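Local coordinates for BH1478 protein (Bacillus halodurans, PDB 2QUP) that is of unknown function, being an uncharacterized member of the DUF327 family that folds as a largely helical single chain, at residues A[101-115]-A[129-143]. Residues are numbered along the deposited sequence; the frame is centred on the assembly and turned at random.
Sequences IYKIVKEVDRKLLDL and ILNMVGEIKGLLINI
Leu139 enters helix 101-115 as a knob among Ile104, Glu107, Val108 and Lys111: its CB lies 3.7 Å from Val108 CG2, the two side chains running past each other in opposite senses, while CD1 rests 4.0 Å from Lys111 CG. Leu115 answers in the other direction, filling a hole between Ile129, Met132, Val133 and Ile136. With its CG anti to the backbone N (chi1 177°), it splays CD1 onto Met132 CB and places CD2 3.9 Å from Ile136 CD1, the Leu115 and Ile136 side chains crossing at about a right angle. At the far end Ile104 CG2 touches Ile143 CG1 at 3.6 Å and Leu139 O at 3.2 Å, evidence of close side-chain-to-backbone packing.

Polar pairing lies along one margin and includes no hydrogen bond between segments 101-115 and 129-143. Lys111 NZ and Glu135 OE2 form a long salt bridge of 3.9 Å. Within helix 101-115, Arg110 grips Glu107 side-on; NE reaches OE1 at 3.1 Å, nearly straight (165°), NH2 bonds Glu107 OE2, and NH1 pairs with Asp114. Shortening Glu107 to an alanine removes the carboxylate, which would probably leave the Arg110 guanidinium freer to turn, with Asp114 as its remaining mate in this network.

Tyr69 of helix 63-88 covers Leu115, Val133 and Ile136. The segment axes approach to 9.2 Å with N-to-C directions 155° apart, as in an antiparallel helical hairpin; knobs-into-holes packing joins helices 98-120 and 126-144 within the helical bundle.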
loop_
_atom_site.group_PDB
_atom_site.type_symbol
_atom_site.label_atom_id
_atom_site.label_comp_id
_atom_site.label_asym_id
_atom_site.label_seq_id
_atom_site.Cartn_x
_atom_site.Cartn_y
_atom_site.Cartn_z
ATOM N N ILE A 101 -6.469 0.451 -11.431
ATOM C CA ILE A 101 -5.854 1.118 -10.307
ATOM C C ILE A 101 -6.901 1.352 -9.236
ATOM O O ILE A 101 -6.708 0.991 -8.077
ATOM C CB ILE A 101 -5.257 2.483 -10.776
ATOM C CG1 ILE A 101 -4.090 2.251 -11.758
ATOM C CG2 ILE A 101 -4.803 3.344 -9.598
ATOM C CD1 ILE A 101 -3.299 3.537 -12.134
ATOM N N TYR A 102 -8.027 1.925 -9.647
ATOM C CA TYR A 102 -9.161 2.157 -8.757
ATOM C C TYR A 102 -9.747 0.868 -8.190
ATOM O O TYR A 102 -10.139 0.847 -7.023
ATOM C CB TYR A 102 -10.265 2.908 -9.475
ATOM C CG TYR A 102 -9.854 4.296 -9.891
ATOM C CD1 TYR A 102 -8.822 4.970 -9.239
ATOM C CD2 TYR A 102 -10.497 4.934 -10.934
ATOM C CE1 TYR A 102 -8.443 6.271 -9.633
ATOM C CE2 TYR A 102 -10.117 6.237 -11.323
ATOM C CZ TYR A 102 -9.093 6.876 -10.669
ATOM O OH TYR A 102 -8.723 8.164 -11.059
ATOM N N LYS A 103 -9.793 -0.187 -8.999
ATOM C CA LYS A 103 -10.303 -1.481 -8.539
ATOM C C LYS A 103 -9.417 -2.094 -7.443
ATOM O O LYS A 103 -9.899 -2.813 -6.557
ATOM C CB LYS A 103 -10.431 -2.466 -9.704
ATOM C CG LYS A 103 -11.075 -3.830 -9.305
ATOM C CD LYS A 103 -10.538 -5.063 -10.095
ATOM C CE LYS A 103 -9.044 -5.402 -9.830
ATOM N NZ LYS A 103 -8.766 -6.371 -8.710
ATOM N N ILE A 104 -8.123 -1.828 -7.519
ATOM C CA ILE A 104 -7.180 -2.321 -6.524
ATOM C C ILE A 104 -7.367 -1.554 -5.213
ATOM O O ILE A 104 -7.498 -2.163 -4.148
ATOM C CB ILE A 104 -5.714 -2.227 -7.042
ATOM C CG1 ILE A 104 -5.473 -3.234 -8.162
ATOM C CG2 ILE A 104 -4.705 -2.489 -5.936
ATOM C CD1 ILE A 104 -4.315 -2.823 -9.040
ATOM N N VAL A 105 -7.420 -0.224 -5.304
ATOM C CA VAL A 105 -7.736 0.631 -4.160
ATOM C C VAL A 105 -9.018 0.277 -3.429
ATOM O O VAL A 105 -9.060 0.285 -2.191
ATOM C CB VAL A 105 -7.773 2.109 -4.538
ATOM C CG1 VAL A 105 -8.132 2.961 -3.319
ATOM C CG2 VAL A 105 -6.444 2.510 -5.087
ATOM N N LYS A 106 -10.051 -0.042 -4.192
ATOM C CA LYS A 106 -11.299 -0.529 -3.628
ATOM C C LYS A 106 -11.174 -1.878 -2.923
ATOM O O LYS A 106 -11.801 -2.097 -1.883
ATOM C CB LYS A 106 -12.435 -0.485 -4.660
ATOM C CG LYS A 106 -12.789 0.986 -5.102
ATOM C CD LYS A 106 -14.099 1.132 -5.912
ATOM C CE LYS A 106 -14.103 0.267 -7.180
ATOM N NZ LYS A 106 -13.805 1.031 -8.426
ATOM N N GLU A 107 -10.343 -2.766 -3.448
ATOM C CA GLU A 107 -10.121 -4.061 -2.793
ATOM C C GLU A 107 -9.273 -3.951 -1.534
ATOM O O GLU A 107 -9.420 -4.764 -0.625
ATOM C CB GLU A 107 -9.456 -5.044 -3.741
ATOM C CG GLU A 107 -10.389 -6.061 -4.375
ATOM C CD GLU A 107 -11.117 -6.928 -3.359
ATOM O OE1 GLU A 107 -12.337 -7.153 -3.543
ATOM O OE2 GLU A 107 -10.473 -7.387 -2.388
ATOM N N VAL A 108 -8.371 -2.964 -1.501
ATOM C CA VAL A 108 -7.560 -2.670 -0.333
ATOM C C VAL A 108 -8.476 -2.231 0.808
ATOM O O VAL A 108 -8.382 -2.770 1.914
ATOM C CB VAL A 108 -6.485 -1.532 -0.611
ATOM C CG1 VAL A 108 -5.863 -1.060 0.689
ATOM C CG2 VAL A 108 -5.365 -2.036 -1.507
ATOM N N ASP A 109 -9.355 -1.261 0.516
ATOM C CA ASP A 109 -10.349 -0.770 1.465
ATOM C C ASP A 109 -11.173 -1.934 2.030
ATOM O O ASP A 109 -11.260 -2.081 3.241
ATOM C CB ASP A 109 -11.263 0.246 0.783
ATOM C CG ASP A 109 -12.151 0.990 1.766
ATOM O OD1 ASP A 109 -13.335 0.629 1.878
ATOM O OD2 ASP A 109 -11.676 1.949 2.416
ATOM N N ARG A 110 -11.739 -2.761 1.157
ATOM C CA ARG A 110 -12.475 -3.973 1.571
ATOM C C ARG A 110 -11.693 -4.803 2.583
ATOM O O ARG A 110 -12.216 -5.130 3.652
ATOM C CB ARG A 110 -12.750 -4.844 0.365
ATOM C CG ARG A 110 -14.167 -4.771 -0.178
ATOM C CD ARG A 110 -14.782 -6.158 -0.320
ATOM N NE ARG A 110 -13.837 -7.169 -0.815
ATOM C CZ ARG A 110 -13.534 -8.312 -0.190
ATOM N NH1 ARG A 110 -14.090 -8.620 0.973
ATOM N NH2 ARG A 110 -12.668 -9.156 -0.733
ATOM N N LYS A 111 -10.441 -5.128 2.233
ATOM C CA LYS A 111 -9.532 -5.898 3.087
ATOM C C LYS A 111 -9.177 -5.256 4.435
ATOM O O LYS A 111 -9.107 -5.950 5.441
ATOM C CB LYS A 111 -8.252 -6.293 2.321
ATOM C CG LYS A 111 -8.410 -7.393 1.243
ATOM C CD LYS A 111 -9.306 -8.558 1.701
ATOM C CE LYS A 111 -9.506 -9.601 0.598
ATOM N NZ LYS A 111 -10.477 -10.693 0.977
ATOM N N LEU A 112 -8.930 -3.948 4.432
ATOM C CA LEU A 112 -8.663 -3.210 5.650
ATOM C C LEU A 112 -9.807 -3.304 6.656
ATOM O O LEU A 112 -9.567 -3.491 7.854
ATOM C CB LEU A 112 -8.349 -1.743 5.331
ATOM C CG LEU A 112 -6.935 -1.528 4.815
ATOM C CD1 LEU A 112 -6.678 -0.007 4.462
ATOM C CD2 LEU A 112 -5.895 -2.038 5.861
ATOM N N LEU A 113 -11.042 -3.203 6.160
ATOM C CA LEU A 113 -12.235 -3.297 7.006
ATOM C C LEU A 113 -12.361 -4.708 7.566
ATOM O O LEU A 113 -12.737 -4.881 8.714
ATOM C CB LEU A 113 -13.491 -2.936 6.207
ATOM C CG LEU A 113 -13.676 -1.482 5.757
ATOM C CD1 LEU A 113 -14.826 -1.369 4.735
ATOM C CD2 LEU A 113 -13.924 -0.576 6.945
ATOM N N ASP A 114 -12.011 -5.705 6.761
ATOM C CA ASP A 114 -12.070 -7.114 7.184
ATOM C C ASP A 114 -11.011 -7.471 8.219
ATOM O O ASP A 114 -11.178 -8.399 9.033
ATOM C CB ASP A 114 -11.896 -8.027 5.976
ATOM C CG ASP A 114 -13.143 -8.121 5.134
ATOM O OD1 ASP A 114 -13.068 -8.774 4.078
ATOM O OD2 ASP A 114 -14.191 -7.550 5.522
ATOM N N LEU A 115 -9.917 -6.735 8.154
ATOM C CA LEU A 115 -8.821 -6.861 9.086
ATOM C C LEU A 115 -9.183 -6.273 10.442
ATOM O O LEU A 115 -8.974 -6.922 11.458
ATOM C CB LEU A 115 -7.573 -6.149 8.527
ATOM C CG LEU A 115 -6.323 -6.112 9.402
ATOM C CD1 LEU A 115 -5.746 -7.512 9.596
ATOM C CD2 LEU A 115 -5.288 -5.203 8.784
ATOM N N ILE A 129 -3.875 -13.259 10.776
ATOM C CA ILE A 129 -3.577 -11.813 10.709
ATOM C C ILE A 129 -2.385 -11.483 9.798
ATOM O O ILE A 129 -2.457 -10.587 8.954
ATOM C CB ILE A 129 -3.435 -11.205 12.121
ATOM C CG1 ILE A 129 -4.766 -11.357 12.874
ATOM C CG2 ILE A 129 -2.985 -9.747 12.064
ATOM C CD1 ILE A 129 -4.941 -10.486 14.085
ATOM N N LEU A 130 -1.310 -12.255 9.946
ATOM C CA LEU A 130 -0.193 -12.245 9.015
ATOM C C LEU A 130 -0.599 -12.424 7.554
ATOM O O LEU A 130 -0.158 -11.658 6.686
ATOM C CB LEU A 130 0.852 -13.279 9.439
ATOM C CG LEU A 130 2.283 -13.162 8.943
ATOM C CD1 LEU A 130 2.831 -11.719 9.148
ATOM C CD2 LEU A 130 3.101 -14.191 9.700
ATOM N N ASN A 131 -1.449 -13.413 7.271
ATOM C CA ASN A 131 -1.946 -13.643 5.910
ATOM C C ASN A 131 -2.704 -12.462 5.349
ATOM O O ASN A 131 -2.475 -12.078 4.203
ATOM C CB ASN A 131 -2.808 -14.898 5.839
ATOM C CG ASN A 131 -2.000 -16.163 6.078
ATOM O OD1 ASN A 131 -0.891 -16.321 5.557
ATOM N ND2 ASN A 131 -2.551 -17.071 6.875
ATOM N N MET A 132 -3.555 -11.872 6.196
ATOM C CA MET A 132 -4.379 -10.719 5.837
ATOM C C MET A 132 -3.523 -9.518 5.457
ATOM O O MET A 132 -3.819 -8.821 4.482
ATOM C CB MET A 132 -5.318 -10.338 6.996
ATOM C CG MET A 132 -6.465 -11.324 7.263
ATOM S SD MET A 132 -7.309 -11.005 8.838
ATOM C CE MET A 132 -7.996 -12.632 9.202
ATOM N N VAL A 133 -2.465 -9.269 6.232
ATOM C CA VAL A 133 -1.559 -8.161 5.902
ATOM C C VAL A 133 -0.699 -8.458 4.658
ATOM O O VAL A 133 -0.238 -7.553 3.990
ATOM C CB VAL A 133 -0.703 -7.692 7.115
ATOM C CG1 VAL A 133 -1.580 -7.485 8.374
ATOM C CG2 VAL A 133 0.450 -8.653 7.398
ATOM N N GLY A 134 -0.495 -9.729 4.341
ATOM C CA GLY A 134 0.376 -10.104 3.235
ATOM C C GLY A 134 -0.397 -9.979 1.942
ATOM O O GLY A 134 0.174 -9.701 0.899
ATOM N N GLU A 135 -1.713 -10.177 2.042
ATOM C CA GLU A 135 -2.668 -9.941 0.966
ATOM C C GLU A 135 -2.762 -8.486 0.620
ATOM O O GLU A 135 -2.740 -8.125 -0.537
ATOM C CB GLU A 135 -4.041 -10.333 1.435
ATOM C CG GLU A 135 -4.468 -11.672 0.973
ATOM C CD GLU A 135 -5.953 -11.811 1.066
ATOM O OE1 GLU A 135 -6.412 -12.477 2.015
ATOM O OE2 GLU A 135 -6.659 -11.226 0.209
ATOM N N ILE A 136 -2.936 -7.678 1.651
ATOM C CA ILE A 136 -2.990 -6.224 1.518
ATOM C C ILE A 136 -1.752 -5.752 0.801
ATOM O O ILE A 136 -1.871 -5.062 -0.208
ATOM C CB ILE A 136 -3.183 -5.533 2.896
ATOM C CG1 ILE A 136 -4.618 -5.798 3.387
ATOM C CG2 ILE A 136 -2.887 -3.998 2.814
ATOM C CD1 ILE A 136 -4.815 -5.747 4.911
ATOM N N LYS A 137 -0.568 -6.152 1.293
ATOM C CA LYS A 137 0.718 -5.763 0.669
ATOM C C LYS A 137 0.729 -6.149 -0.808
ATOM O O LYS A 137 1.126 -5.350 -1.653
ATOM C CB LYS A 137 1.907 -6.430 1.359
ATOM C CG LYS A 137 3.253 -6.064 0.755
ATOM C CD LYS A 137 4.361 -7.028 1.132
ATOM C CE LYS A 137 5.706 -6.472 0.636
ATOM N NZ LYS A 137 6.880 -7.089 1.322
ATOM N N GLY A 138 0.245 -7.357 -1.115
ATOM C CA GLY A 138 0.095 -7.805 -2.497
ATOM C C GLY A 138 -0.757 -6.903 -3.368
ATOM O O GLY A 138 -0.380 -6.577 -4.488
ATOM N N LEU A 139 -1.900 -6.475 -2.850
ATOM C CA LEU A 139 -2.676 -5.445 -3.514
ATOM C C LEU A 139 -1.901 -4.109 -3.592
ATOM O O LEU A 139 -1.885 -3.449 -4.641
ATOM C CB LEU A 139 -4.023 -5.279 -2.818
ATOM C CG LEU A 139 -4.914 -6.537 -2.835
ATOM C CD1 LEU A 139 -6.072 -6.419 -1.859
ATOM C CD2 LEU A 139 -5.424 -6.794 -4.223
ATOM N N LEU A 140 -1.246 -3.730 -2.510
ATOM C CA LEU A 140 -0.615 -2.389 -2.425
ATOM C C LEU A 140 0.454 -2.114 -3.467
ATOM O O LEU A 140 0.567 -0.996 -4.023
ATOM C CB LEU A 140 0.007 -2.190 -1.047
ATOM C CG LEU A 140 -0.877 -1.776 0.138
ATOM C CD1 LEU A 140 -0.012 -1.651 1.371
ATOM C CD2 LEU A 140 -1.655 -0.487 -0.098
ATOM N N ILE A 141 1.292 -3.115 -3.693
ATOM C CA ILE A 141 2.398 -2.950 -4.634
ATOM C C ILE A 141 1.900 -2.892 -6.087
ATOM O O ILE A 141 2.577 -2.363 -6.961
ATOM C CB ILE A 141 3.502 -4.032 -4.437
ATOM C CG1 ILE A 141 2.924 -5.438 -4.587
ATOM C CG2 ILE A 141 4.189 -3.894 -3.078
ATOM C CD1 ILE A 141 3.959 -6.541 -4.508
ATOM N N ASN A 142 0.713 -3.441 -6.338
ATOM C CA ASN A 142 0.097 -3.373 -7.660
ATOM C C ASN A 142 -0.592 -2.048 -7.992
ATOM O O ASN A 142 -1.074 -1.883 -9.110
ATOM C CB ASN A 142 -0.934 -4.466 -7.814
ATOM C CG ASN A 142 -0.340 -5.847 -7.768
ATOM O OD1 ASN A 142 0.817 -6.057 -8.110
ATOM N ND2 ASN A 142 -1.147 -6.808 -7.356
ATOM N N ILE A 143 -0.677 -1.132 -7.027
ATOM C CA ILE A 143 -1.400 0.131 -7.233
ATOM C C ILE A 143 -0.696 0.924 -8.301
ATOM O O ILE A 143 -1.319 1.333 -9.284
ATOM C CB ILE A 143 -1.582 0.999 -5.931
ATOM C CG1 ILE A 143 -2.658 0.391 -5.024
ATOM C CG2 ILE A 143 -2.135 2.368 -6.305
ATOM C CD1 ILE A 143 -2.622 0.858 -3.565
#